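L-amino acid deaminase (Proteus vulgaris, PDB 5HXW) probably catalyses the oxidative deamination of L-amino acids with a bound flavin-adenine dinucleotide, as a membrane-bound enzyme. Local coordinates at residues A[301-306]-A[331-336]; A[264-269]-A[382-387]; A[295-300]-A[365-370]. All blocks are in the same frame, centred on the assembly; numbering follows the deposited sequence.

Interaction 1 (A[301-306]-A[331-336]); sequences VAPVVK and NEQLIN. With 16A (cetyl-trimethyl-ammonium), chain I.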
ATOM      1  N   VAL A 301       6.499   5.598  12.705  1.00 62.50           N
ATOM      2  CA  VAL A 301       5.934   5.904  14.018  1.00 62.46           C
ATOM      3  C   VAL A 301       4.728   5.000  14.279  1.00 61.07           C
ATOM      4  O   VAL A 301       3.745   5.045  13.541  1.00 60.56           O
ATOM      5  CB  VAL A 301       5.566   7.411  14.144  1.00 62.52           C
ATOM      6  CG1 VAL A 301       4.706   7.680  15.370  1.00 62.97           C
ATOM      7  CG2 VAL A 301       6.820   8.269  14.203  1.00 63.15           C
ATOM      8  N   ALA A 302       4.822   4.169  15.317  1.00 60.69           N
ATOM      9  CA  ALA A 302       3.692   3.350  15.760  1.00 60.01           C
ATOM     10  C   ALA A 302       3.018   3.971  16.992  1.00 59.61           C
ATOM     11  O   ALA A 302       3.591   3.938  18.093  1.00 60.02           O
ATOM     12  CB  ALA A 302       4.124   1.911  16.029  1.00 60.60           C
ATOM     13  N   PRO A 303       1.811   4.557  16.809  1.00 58.53           N
ATOM     14  CA  PRO A 303       1.095   5.124  17.958  1.00 58.88           C
ATOM     15  C   PRO A 303       0.504   4.038  18.851  1.00 59.34           C
ATOM     16  O   PRO A 303       0.113   2.976  18.360  1.00 59.07           O
ATOM     17  CB  PRO A 303      -0.017   5.957  17.316  1.00 58.25           C
ATOM     18  CG  PRO A 303      -0.250   5.330  15.983  1.00 57.77           C
ATOM     19  CD  PRO A 303       1.058   4.728  15.549  1.00 57.34           C
ATOM     20  N   VAL A 304       0.460   4.311  20.152  1.00 60.24           N
ATOM     21  CA  VAL A 304      -0.154   3.414  21.128  1.00 61.04           C
ATOM     22  C   VAL A 304      -1.673   3.488  20.969  1.00 61.07           C
ATOM     23  O   VAL A 304      -2.256   4.568  21.066  1.00 61.29           O
ATOM     24  CB  VAL A 304       0.265   3.771  22.578  1.00 62.18           C
ATOM     25  CG1 VAL A 304      -0.378   2.827  23.589  1.00 63.47           C
ATOM     26  CG2 VAL A 304       1.779   3.733  22.729  1.00 62.40           C
ATOM     27  N   VAL A 305      -2.288   2.340  20.687  1.00 60.86           N
ATOM     28  CA  VAL A 305      -3.751   2.192  20.672  1.00 60.79           C
ATOM     29  C   VAL A 305      -4.195   1.177  21.736  1.00 62.10           C
ATOM     30  O   VAL A 305      -3.351   0.619  22.445  1.00 62.80           O
ATOM     31  CB  VAL A 305      -4.301   1.826  19.265  1.00 60.23           C
ATOM     32  CG1 VAL A 305      -4.198   3.018  18.320  1.00 58.54           C
ATOM     33  CG2 VAL A 305      -3.609   0.593  18.686  1.00 59.84           C
ATOM     34  N   LYS A 306      -5.507   0.951  21.856  1.00 62.44           N
ATOM     35  CA  LYS A 306      -6.048  -0.012  22.827  1.00 63.80           C
ATOM     36  C   LYS A 306      -5.593  -1.440  22.502  1.00 64.29           C
ATOM     37  O   LYS A 306      -5.351  -2.240  23.406  1.00 65.68           O
ATOM     38  CB  LYS A 306      -7.583   0.094  22.943  1.00 64.10           C
ATOM     39  CG  LYS A 306      -8.383  -0.481  21.777  1.00 63.47           C
ATOM     40  CD  LYS A 306      -9.865  -0.166  21.876  1.00 63.53           C
ATOM     41  CE  LYS A 306     -10.558  -0.537  20.575  1.00 62.81           C
ATOM     42  NZ  LYS A 306     -11.877   0.129  20.403  1.00 63.21           N
ATOM     43  N   ASN A 331       0.093   9.591  21.625  1.00 74.27           N
ATOM     44  CA  ASN A 331      -0.634  10.758  21.126  1.00 74.56           C
ATOM     45  C   ASN A 331      -2.153  10.576  21.222  1.00 74.63           C
ATOM     46  O   ASN A 331      -2.636   9.753  22.002  1.00 75.92           O
ATOM     47  CB  ASN A 331      -0.181  11.115  19.702  1.00 72.98           C
ATOM     48  CG  ASN A 331      -0.427   9.997  18.710  1.00 72.18           C
ATOM     49  OD1 ASN A 331      -1.504   9.413  18.669  1.00 72.54           O
ATOM     50  ND2 ASN A 331       0.575   9.697  17.900  1.00 71.90           N
ATOM     51  N   GLU A 332      -2.890  11.334  20.411  1.00 74.78           N
ATOM     52  CA  GLU A 332      -4.356  11.351  20.433  1.00 75.36           C
ATOM     53  C   GLU A 332      -5.019  10.071  19.911  1.00 73.54           C
ATOM     54  O   GLU A 332      -6.225   9.876  20.099  1.00 74.00           O
ATOM     55  CB  GLU A 332      -4.904  12.606  19.722  1.00 76.78           C
ATOM     56  CG  GLU A 332      -4.580  12.739  18.236  1.00 76.87           C
ATOM     57  CD  GLU A 332      -3.241  13.407  17.963  1.00 78.60           C
ATOM     58  OE1 GLU A 332      -2.902  14.404  18.647  1.00 80.02           O
ATOM     59  OE2 GLU A 332      -2.530  12.939  17.046  1.00 78.55           O
ATOM     60  N   GLN A 333      -4.230   9.205  19.271  1.00 72.28           N
ATOM     61  CA  GLN A 333      -4.720   7.920  18.752  1.00 71.42           C
ATOM     62  C   GLN A 333      -5.210   6.975  19.847  1.00 69.52           C
ATOM     63  O   GLN A 333      -6.182   6.250  19.636  1.00 68.91           O
ATOM     64  CB  GLN A 333      -3.673   7.222  17.872  1.00 73.19           C
ATOM     65  CG  GLN A 333      -3.308   7.970  16.593  1.00 76.35           C
ATOM     66  CD  GLN A 333      -4.470   8.104  15.634  1.00 79.17           C
ATOM     67  OE1 GLN A 333      -5.210   9.090  15.671  1.00 82.12           O
ATOM     68  NE2 GLN A 333      -4.650   7.103  14.782  1.00 80.66           N
ATOM     69  N   LEU A 334      -4.545   6.994  21.005  1.00 67.45           N
ATOM     70  CA  LEU A 334      -4.974   6.209  22.160  1.00 67.64           C
ATOM     71  C   LEU A 334      -6.388   6.589  22.604  1.00 67.63           C
ATOM     72  O   LEU A 334      -7.243   5.715  22.780  1.00 67.80           O
ATOM     73  CB  LEU A 334      -3.981   6.331  23.330  1.00 68.00           C
ATOM     74  CG  LEU A 334      -4.234   5.442  24.559  1.00 68.32           C
ATOM     75  CD1 LEU A 334      -3.954   3.973  24.270  1.00 68.29           C
ATOM     76  CD2 LEU A 334      -3.410   5.912  25.740  1.00 69.43           C
ATOM     77  N   ILE A 335      -6.615   7.893  22.761  1.00 66.95           N
ATOM     78  CA  ILE A 335      -7.911   8.435  23.161  1.00 67.51           C
ATOM     79  C   ILE A 335      -8.990   8.120  22.112  1.00 66.94           C
ATOM     80  O   ILE A 335     -10.088   7.692  22.472  1.00 67.91           O
ATOM     81  CB  ILE A 335      -7.822   9.951  23.484  1.00 67.75           C
ATOM     82  CG1 ILE A 335      -6.775  10.242  24.586  1.00 68.27           C
ATOM     83  CG2 ILE A 335      -9.187  10.522  23.849  1.00 68.62           C
ATOM     84  CD1 ILE A 335      -7.048   9.651  25.963  1.00 69.13           C
ATOM     85  N   ASN A 336      -8.660   8.308  20.830  1.00 65.85           N
ATOM     86  CA  ASN A 336      -9.544   7.928  19.721  1.00 65.86           C
ATOM     87  C   ASN A 336      -9.874   6.433  19.715  1.00 66.82           C
ATOM     88  O   ASN A 336     -11.022   6.051  19.460  1.00 67.86           O
ATOM     89  CB  ASN A 336      -8.948   8.330  18.363  1.00 64.55           C
ATOM     90  CG  ASN A 336      -8.832   9.839  18.175  1.00 64.50           C
ATOM     91  OD1 ASN A 336      -9.500  10.629  18.842  1.00 65.04           O
ATOM     92  ND2 ASN A 336      -7.974  10.242  17.245  1.00 64.10           N
TER
HETATM   93  C1  16A I 503       1.511   3.485  33.198  1.00 81.29           C
HETATM   94  C2  16A I 503       0.249   2.650  33.164  1.00 80.94           C
HETATM   95  C3  16A I 503      -1.000   3.519  33.246  1.00 81.13           C
HETATM   96  C4  16A I 503      -2.246   2.674  33.011  1.00 82.68           C
HETATM   97  C5  16A I 503      -3.324   3.467  32.282  1.00 85.17           C
HETATM   98  C6  16A I 503      -3.609   2.888  30.887  1.00 87.26           C
HETATM   99  C7  16A I 503      -4.907   3.447  30.293  1.00 88.14           C
HETATM  100  C8  16A I 503      -4.705   4.792  29.588  1.00 89.99           C
HETATM  101  C9  16A I 503      -5.336   5.937  30.392  1.00 89.34           C
HETATM  102  C10 16A I 503      -5.457   7.214  29.564  1.00 89.04           C
HETATM  103  C11 16A I 503      -4.183   8.061  29.622  1.00 89.34           C
HETATM  104  C12 16A I 503      -4.333   9.328  28.788  1.00 89.57           C
HETATM  105  C13 16A I 503      -3.284   9.405  27.682  1.00 88.96           C
HETATM  106  C14 16A I 503      -3.537  10.635  26.815  1.00 91.19           C
HETATM  107  C15 16A I 503      -2.583  10.702  25.625  1.00 92.99           C
HETATM  108  C16 16A I 503      -3.096  11.683  24.556  1.00 94.86           C
HETATM  109  N1  16A I 503      -2.264  12.885  24.266  1.00 95.43           N
HETATM  110  C17 16A I 503      -2.415  13.867  25.340  1.00 95.76           C
HETATM  111  C18 16A I 503      -0.830  12.585  24.109  1.00 96.19           C
HETATM  112  C19 16A I 503      -2.729  13.552  23.041  1.00 93.76           C
HETATM  113  O   HOH W   1      -0.915   7.185  20.838  1.00 56.12           O
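Val304 and Leu334 run alongside each other in the same sense, with CG1 of Val304 3.8 Å from CD1 of Leu334. The leucine holds CG anti to its own backbone nitrogen (chi1 -174°), which carries CD1 over the chain at Val304 and Val305; its CD1 also sits 3.8 Å from C of Val305. The second methyl, CD2, meets the alkyl tail of a bound cetyl-trimethyl-ammonium at C13, and CD1 of Ile335 lies 3.7 Å from C14 of the same tail. Leu334 therefore packs on protein with one branch and on detergent with the other.

Pro303 and Gln333 form the other half of the contact, again flank to flank. CB of Pro303 is 3.9 Å from CB of Gln333, whose CG, set anti to the carbonyl carbon, lies along the proline ring too, while the bend at chi2 turns only the amide end. The same proline carbon touches the amide of Asn331, 3.8 Å from its ND2. That asparagine is the N-cap of helix 332-339: with chi1 at 61°, CG stands between the backbone N and the carbonyl carbon, and OD1 accepts from Gln333 N at 2.8 Å in the carbonyl plane, with an N-H...O angle of 164°.

Here the end of strand 293-303, flanked by strand 326-329, meets the first turn of the helix that follows strand 326-329. No direct hydrogen bond joins 301-306 to 331-336. Instead a water accepts from Asn331 N at 2.7 Å and can donate to Val304 O, 2.9 Å away, though other acceptors compete for its protons. The detergent's head-end carbons meet Asn331 O and Glu332 N, so apolar side chains and a polar helix start together make an amphiphile-binding surface, consistent with a membrane-bound enzyme.

Interaction 2 (A[264-269]-A[382-387]); sequences QLISGS and KESKLI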
ATOM      1  N   GLN A 264       7.408  13.806   1.897  1.00 66.82           N
ATOM      2  CA  GLN A 264       7.498  15.118   1.253  1.00 68.03           C
ATOM      3  C   GLN A 264       7.848  15.025  -0.236  1.00 68.70           C
ATOM      4  O   GLN A 264       8.360  14.003  -0.706  1.00 68.40           O
ATOM      5  CB  GLN A 264       8.443  16.067   2.015  1.00 68.75           C
ATOM      6  CG  GLN A 264       9.905  15.645   2.059  1.00 69.60           C
ATOM      7  CD  GLN A 264      10.732  16.398   3.086  1.00 70.61           C
ATOM      8  OE1 GLN A 264      10.399  17.514   3.491  1.00 72.00           O
ATOM      9  NE2 GLN A 264      11.831  15.787   3.505  1.00 71.12           N
ATOM     10  N   LEU A 265       7.549  16.103  -0.958  1.00 69.80           N
ATOM     11  CA  LEU A 265       7.754  16.192  -2.397  1.00 70.32           C
ATOM     12  C   LEU A 265       8.460  17.503  -2.724  1.00 70.95           C
ATOM     13  O   LEU A 265       7.998  18.581  -2.329  1.00 71.42           O
ATOM     14  CB  LEU A 265       6.406  16.131  -3.118  1.00 71.23           C
ATOM     15  CG  LEU A 265       6.317  15.357  -4.432  1.00 72.95           C
ATOM     16  CD1 LEU A 265       5.807  13.941  -4.182  1.00 71.67           C
ATOM     17  CD2 LEU A 265       5.400  16.093  -5.398  1.00 73.85           C
ATOM     18  N   ILE A 266       9.586  17.403  -3.427  1.00 70.56           N
ATOM     19  CA  ILE A 266      10.366  18.580  -3.842  1.00 70.94           C
ATOM     20  C   ILE A 266      10.512  18.684  -5.359  1.00 71.14           C
ATOM     21  O   ILE A 266      10.426  17.678  -6.073  1.00 69.95           O
ATOM     22  CB  ILE A 266      11.754  18.669  -3.150  1.00 71.61           C
ATOM     23  CG1 ILE A 266      12.565  17.376  -3.344  1.00 71.15           C
ATOM     24  CG2 ILE A 266      11.589  19.036  -1.678  1.00 71.17           C
ATOM     25  CD1 ILE A 266      14.042  17.502  -3.033  1.00 72.10           C
ATOM     26  N   SER A 267      10.728  19.909  -5.833  1.00 72.28           N
ATOM     27  CA  SER A 267      10.908  20.198  -7.255  1.00 73.58           C
ATOM     28  C   SER A 267      12.218  19.637  -7.819  1.00 74.56           C
ATOM     29  O   SER A 267      13.168  19.364  -7.075  1.00 74.01           O
ATOM     30  CB  SER A 267      10.819  21.707  -7.499  1.00 75.32           C
ATOM     31  OG  SER A 267      11.815  22.396  -6.765  1.00 76.45           O
ATOM     32  N   GLY A 268      12.250  19.470  -9.141  1.00 75.64           N
ATOM     33  CA  GLY A 268      13.413  18.934  -9.843  1.00 77.25           C
ATOM     34  C   GLY A 268      14.600  19.873  -9.962  1.00 79.44           C
ATOM     35  O   GLY A 268      14.610  20.971  -9.386  1.00 80.08           O
ATOM     36  N   SER A 269      15.601  19.419 -10.714  1.00 80.55           N
ATOM     37  CA  SER A 269      16.852  20.147 -10.939  1.00 83.05           C
ATOM     38  C   SER A 269      17.516  19.651 -12.231  1.00 84.37           C
ATOM     39  O   SER A 269      17.395  18.469 -12.564  1.00 83.64           O
ATOM     40  CB  SER A 269      17.798  19.951  -9.748  1.00 82.90           C
ATOM     41  OG  SER A 269      19.027  20.623  -9.938  1.00 85.21           O
ATOM     42  N   LYS A 382      19.681  21.522  -3.418  1.00 84.92           N
ATOM     43  CA  LYS A 382      19.786  22.720  -2.560  1.00 87.87           C
ATOM     44  C   LYS A 382      18.862  23.873  -2.986  1.00 89.38           C
ATOM     45  O   LYS A 382      18.454  24.685  -2.151  1.00 89.77           O
ATOM     46  CB  LYS A 382      21.243  23.202  -2.482  1.00 90.23           C
ATOM     47  CG  LYS A 382      21.599  23.968  -1.217  1.00 91.12           C
ATOM     48  N   GLU A 383      18.540  23.927  -4.280  1.00 91.46           N
ATOM     49  CA  GLU A 383      17.669  24.962  -4.847  1.00 93.36           C
ATOM     50  C   GLU A 383      16.214  24.498  -5.012  1.00 91.17           C
ATOM     51  O   GLU A 383      15.351  25.285  -5.419  1.00 91.55           O
ATOM     52  CB  GLU A 383      18.226  25.463  -6.191  1.00 96.52           C
ATOM     53  CG  GLU A 383      19.581  26.167  -6.119  1.00101.10           C
ATOM     54  CD  GLU A 383      19.566  27.463  -5.315  1.00103.66           C
ATOM     55  OE1 GLU A 383      18.602  28.252  -5.442  1.00104.63           O
ATOM     56  OE2 GLU A 383      20.532  27.699  -4.558  1.00105.42           O
ATOM     57  N   SER A 384      15.952  23.230  -4.686  1.00 88.85           N
ATOM     58  CA  SER A 384      14.624  22.631  -4.842  1.00 86.96           C
ATOM     59  C   SER A 384      13.602  23.219  -3.876  1.00 87.00           C
ATOM     60  O   SER A 384      13.878  23.384  -2.682  1.00 87.02           O
ATOM     61  CB  SER A 384      14.683  21.111  -4.675  1.00 84.66           C
ATOM     62  OG  SER A 384      15.408  20.506  -5.730  1.00 85.09           O
ATOM     63  N   LYS A 385      12.428  23.539  -4.417  1.00 87.15           N
ATOM     64  CA  LYS A 385      11.310  24.070  -3.641  1.00 86.85           C
ATOM     65  C   LYS A 385      10.406  22.954  -3.128  1.00 84.19           C
ATOM     66  O   LYS A 385      10.270  21.906  -3.766  1.00 83.12           O
ATOM     67  CB  LYS A 385      10.506  25.087  -4.461  1.00 88.53           C
ATOM     68  CG  LYS A 385      11.162  26.457  -4.545  1.00 91.95           C
ATOM     69  CD  LYS A 385      10.368  27.419  -5.413  1.00 93.77           C
ATOM     70  CE  LYS A 385      11.067  28.767  -5.505  1.00 96.72           C
ATOM     71  NZ  LYS A 385      10.176  29.821  -6.063  1.00 98.46           N
ATOM     72  N   LEU A 386       9.798  23.199  -1.972  1.00 83.53           N
ATOM     73  CA  LEU A 386       8.919  22.248  -1.306  1.00 80.90           C
ATOM     74  C   LEU A 386       7.520  22.315  -1.919  1.00 80.00           C
ATOM     75  O   LEU A 386       6.868  23.361  -1.872  1.00 81.68           O
ATOM     76  CB  LEU A 386       8.884  22.579   0.188  1.00 80.47           C
ATOM     77  CG  LEU A 386       8.678  21.524   1.274  1.00 79.64           C
ATOM     78  CD1 LEU A 386       9.790  20.484   1.298  1.00 79.26           C
ATOM     79  CD2 LEU A 386       8.604  22.245   2.611  1.00 79.84           C
ATOM     80  N   ILE A 387       7.077  21.203  -2.508  1.00 78.28           N
ATOM     81  CA  ILE A 387       5.763  21.121  -3.173  1.00 77.60           C
ATOM     82  C   ILE A 387       4.648  20.678  -2.209  1.00 76.54           C
ATOM     83  O   ILE A 387       3.644  21.381  -2.062  1.00 77.31           O
ATOM     84  CB  ILE A 387       5.804  20.235  -4.451  1.00 77.10           C
ATOM     85  CG1 ILE A 387       6.736  20.856  -5.504  1.00 78.55           C
ATOM     86  CG2 ILE A 387       4.405  20.031  -5.037  1.00 75.88           C
ATOM     87  CD1 ILE A 387       7.237  19.885  -6.553  1.00 78.18           C
TER
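Ser267 and Lys385 hold each other twice. The serine hydroxyl OG accepts from Lys385 N at 2.7 Å, and Ser267 N donates to Lys385 O at 2.9 Å along a fairly straight path (161° at the hydrogen). OG can reach the lysine amide because chi1 is 60°, which lodges the hydroxyl between the serine's own N and carbonyl carbon. The carbonyl of Ser267 is used as well: Ser384 OG donates to Ser267 O at 2.9 Å, coming from above the carbonyl plane, 37° out of it. Two residues beyond Lys385, Ile387 N donates to Leu265 O at 2.8 Å.

Between these bonds Ile266 and Leu386 make an antiparallel, non-hydrogen-bonded pair, the point where strand 257-266 ends and strand 386-396 begins in the large mixed sheet. Both send their side chains to the face backed by helix 364-377, where each touches Leu371. CG2 of Ile266 lies 3.8 Å from CD1 of Leu386, the two chains slanting across one another, while CD1 of Ile266 reaches CB of Ser384.

Ile387 also packs along the opposing backbone: its CD1 settles beside the linkage from Ile266 to Ser267, 3.6 Å from Ser267 N. Its other branch, CG2, approaches CD2 of Leu265 at 4.1 Å. Lys385, extended beyond CG, leaves CB near Ser267 OG and carries the rest of its chain away from the contact.

Interaction 3 (A[295-300]-A[365-370]); sequences TSPRVI and PELNAS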
ATOM      1  N   THR A 295      10.740  12.308  -1.465  1.00 66.31           N
ATOM      2  CA  THR A 295      11.719  11.974  -0.421  1.00 67.76           C
ATOM      3  C   THR A 295      11.054  11.813   0.957  1.00 68.14           C
ATOM      4  O   THR A 295      10.037  12.456   1.240  1.00 67.65           O
ATOM      5  CB  THR A 295      12.919  12.970  -0.393  1.00 69.07           C
ATOM      6  OG1 THR A 295      13.805  12.650   0.688  1.00 69.49           O
ATOM      7  CG2 THR A 295      12.466  14.426  -0.273  1.00 69.20           C
ATOM      8  N   SER A 296      11.625  10.937   1.789  1.00 69.40           N
ATOM      9  CA  SER A 296      11.107  10.653   3.138  1.00 70.13           C
ATOM     10  C   SER A 296      12.186  10.153   4.106  1.00 71.16           C
ATOM     11  O   SER A 296      13.210   9.623   3.658  1.00 71.33           O
ATOM     12  CB  SER A 296       9.971   9.626   3.077  1.00 69.73           C
ATOM     13  OG  SER A 296      10.442   8.347   2.684  1.00 70.81           O
ATOM     14  N   PRO A 297      11.958  10.316   5.436  1.00 71.60           N
ATOM     15  CA  PRO A 297      12.806   9.652   6.438  1.00 72.29           C
ATOM     16  C   PRO A 297      12.510   8.153   6.511  1.00 72.05           C
ATOM     17  O   PRO A 297      11.467   7.705   6.022  1.00 70.51           O
ATOM     18  CB  PRO A 297      12.399  10.326   7.756  1.00 72.26           C
ATOM     19  CG  PRO A 297      11.646  11.554   7.371  1.00 72.07           C
ATOM     20  CD  PRO A 297      10.975  11.208   6.081  1.00 71.15           C
ATOM     21  N   ARG A 298      13.423   7.392   7.113  1.00 74.06           N
ATOM     22  CA  ARG A 298      13.222   5.952   7.305  1.00 75.50           C
ATOM     23  C   ARG A 298      12.244   5.639   8.446  1.00 73.83           C
ATOM     24  O   ARG A 298      11.629   4.571   8.454  1.00 73.82           O
ATOM     25  CB  ARG A 298      14.563   5.216   7.505  1.00 78.82           C
ATOM     26  CG  ARG A 298      15.184   5.336   8.889  1.00 81.86           C
ATOM     27  CD  ARG A 298      16.474   4.538   9.009  1.00 84.53           C
ATOM     28  NE  ARG A 298      17.661   5.368   8.792  1.00 87.24           N
ATOM     29  CZ  ARG A 298      18.239   6.139   9.717  1.00 88.97           C
ATOM     30  NH1 ARG A 298      19.319   6.846   9.405  1.00 90.20           N
ATOM     31  NH2 ARG A 298      17.748   6.213  10.952  1.00 89.04           N
ATOM     32  N   VAL A 299      12.098   6.592   9.372  1.00 72.62           N
ATOM     33  CA  VAL A 299      11.400   6.406  10.653  1.00 71.15           C
ATOM     34  C   VAL A 299       9.892   6.153  10.507  1.00 68.85           C
ATOM     35  O   VAL A 299       9.156   6.986   9.964  1.00 68.49           O
ATOM     36  CB  VAL A 299      11.687   7.589  11.620  1.00 72.51           C
ATOM     37  CG1 VAL A 299      10.898   7.458  12.917  1.00 72.08           C
ATOM     38  CG2 VAL A 299      13.177   7.684  11.927  1.00 74.74           C
ATOM     39  N   ILE A 300       9.462   4.987  10.992  1.00 66.92           N
ATOM     40  CA  ILE A 300       8.046   4.617  11.101  1.00 64.76           C
ATOM     41  C   ILE A 300       7.587   4.847  12.547  1.00 64.11           C
ATOM     42  O   ILE A 300       8.213   4.359  13.492  1.00 63.71           O
ATOM     43  CB  ILE A 300       7.793   3.136  10.686  1.00 64.48           C
ATOM     44  CG1 ILE A 300       8.399   2.805   9.303  1.00 64.65           C
ATOM     45  CG2 ILE A 300       6.311   2.773  10.767  1.00 63.39           C
ATOM     46  CD1 ILE A 300       7.738   3.455   8.099  1.00 64.15           C
ATOM     47  N   PRO A 365       9.509  19.172  11.741  1.00 79.25           N
ATOM     48  CA  PRO A 365      10.947  19.106  12.067  1.00 80.65           C
ATOM     49  C   PRO A 365      11.673  17.861  11.538  1.00 80.43           C
ATOM     50  O   PRO A 365      12.819  17.974  11.095  1.00 82.52           O
ATOM     51  CB  PRO A 365      10.959  19.120  13.600  1.00 80.43           C
ATOM     52  CG  PRO A 365       9.737  19.880  13.963  1.00 80.02           C
ATOM     53  CD  PRO A 365       8.709  19.471  12.949  1.00 78.81           C
ATOM     54  N   GLU A 366      11.006  16.703  11.582  1.00 79.57           N
ATOM     55  CA  GLU A 366      11.550  15.429  11.080  1.00 79.81           C
ATOM     56  C   GLU A 366      11.818  15.477   9.572  1.00 78.64           C
ATOM     57  O   GLU A 366      12.889  15.060   9.122  1.00 79.36           O
ATOM     58  CB  GLU A 366      10.609  14.265  11.428  1.00 80.70           C
ATOM     59  CG  GLU A 366      11.091  12.864  11.052  1.00 82.43           C
ATOM     60  CD  GLU A 366      12.176  12.332  11.974  1.00 85.73           C
ATOM     61  OE1 GLU A 366      11.939  12.220  13.199  1.00 86.38           O
ATOM     62  OE2 GLU A 366      13.273  12.012  11.465  1.00 89.00           O
ATOM     63  N   LEU A 367      10.845  15.994   8.816  1.00 76.48           N
ATOM     64  CA  LEU A 367      10.952  16.169   7.363  1.00 75.41           C
ATOM     65  C   LEU A 367      12.009  17.193   6.952  1.00 77.11           C
ATOM     66  O   LEU A 367      12.625  17.057   5.893  1.00 77.47           O
ATOM     67  CB  LEU A 367       9.598  16.555   6.755  1.00 73.93           C
ATOM     68  CG  LEU A 367       8.507  15.490   6.597  1.00 72.41           C
ATOM     69  CD1 LEU A 367       7.177  16.147   6.268  1.00 71.55           C
ATOM     70  CD2 LEU A 367       8.852  14.439   5.546  1.00 72.01           C
ATOM     71  N   ASN A 368      12.207  18.211   7.791  1.00 77.93           N
ATOM     72  CA  ASN A 368      13.202  19.254   7.538  1.00 79.16           C
ATOM     73  C   ASN A 368      14.648  18.771   7.700  1.00 79.60           C
ATOM     74  O   ASN A 368      15.482  19.014   6.826  1.00 80.55           O
ATOM     75  CB  ASN A 368      12.935  20.489   8.407  1.00 79.94           C
ATOM     76  CG  ASN A 368      13.822  21.665   8.037  1.00 82.25           C
ATOM     77  OD1 ASN A 368      14.695  22.062   8.809  1.00 83.47           O
ATOM     78  ND2 ASN A 368      13.610  22.219   6.844  1.00 82.63           N
ATOM     79  N   ALA A 369      14.930  18.087   8.811  1.00 78.90           N
ATOM     80  CA  ALA A 369      16.252  17.506   9.076  1.00 79.05           C
ATOM     81  C   ALA A 369      16.648  16.473   8.018  1.00 78.30           C
ATOM     82  O   ALA A 369      17.811  16.411   7.612  1.00 81.02           O
ATOM     83  CB  ALA A 369      16.295  16.893  10.469  1.00 78.48           C
ATOM     84  N   SER A 370      15.668  15.684   7.574  1.00 75.99           N
ATOM     85  CA  SER A 370      15.835  14.684   6.519  1.00 74.51           C
ATOM     86  C   SER A 370      16.204  15.328   5.173  1.00 75.68           C
ATOM     87  O   SER A 370      17.086  14.832   4.461  1.00 76.04           O
ATOM     88  CB  SER A 370      14.551  13.863   6.382  1.00 71.52           C
ATOM     89  OG  SER A 370      14.780  12.662   5.675  1.00 70.24           O
TER
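Leu367, which packs on Pro297, has a backbone carbonyl whose O accepts a hydrogen bond from NE2 of Gln264 on the neighbouring strand 257-266. That bond ties helix 364-377 to the large mixed sheet just where strand 293-303 is interrupted, and Pro297 sits in the interruption. Between 295-300 and 365-370 themselves there is no hydrogen bond; the proline ring is simply pressed against one side of the helix.

The side chains of Leu367 and Pro297 cross at about a right angle, CD2 of Leu367 lying 3.9 Å from CD of Pro297. Ser370, one turn on from Glu366, meets the ring at CG: its CB is 3.8 Å from CG of Pro297. Its OG, swung anti to the backbone N (chi1 -163°), lies 3.7 Å from both N and CA of Pro297, a van der Waals approach.

Glu366 meets the same ring carbon. With chi1 at -176° its CG reaches out to 3.9 Å from CG of Pro297, and a bend at chi2 (75°) then turns the carboxylate along the segment towards Val299. Ser296 points away from the helix and touches Tyr80, an FAD-binding residue; the side chain of Ser296 is about 7 Å from the bound FAD. At the far end of the contact, CG2 of Val299 stands 4.4 Å from OE2 of Glu366.

How the interactions relate
All three contacts involve the large mixed sheet. Interactions 1 and 3 share strand 293-303 and adjoin in sequence, with centres about 20 Å apart; interaction 2 uses its neighbour, strand 257-266. The centres of interactions 2 and 3 are about 14 Å apart, yet they touch, partly through a backbone bond from Thr295 to Gln264, and helix 364-377 of interaction 3 leads on to strand 386-396 of interaction 2. The centres of 1 and 2 are about 32 Å apart, nearest atoms about 14 Å. Along the chain they nest, 1 inside 3 inside 2. Helices 332-339 and 364-377 thus both pack on residues of strand 293-303, interaction 1 at its detergent-binding end.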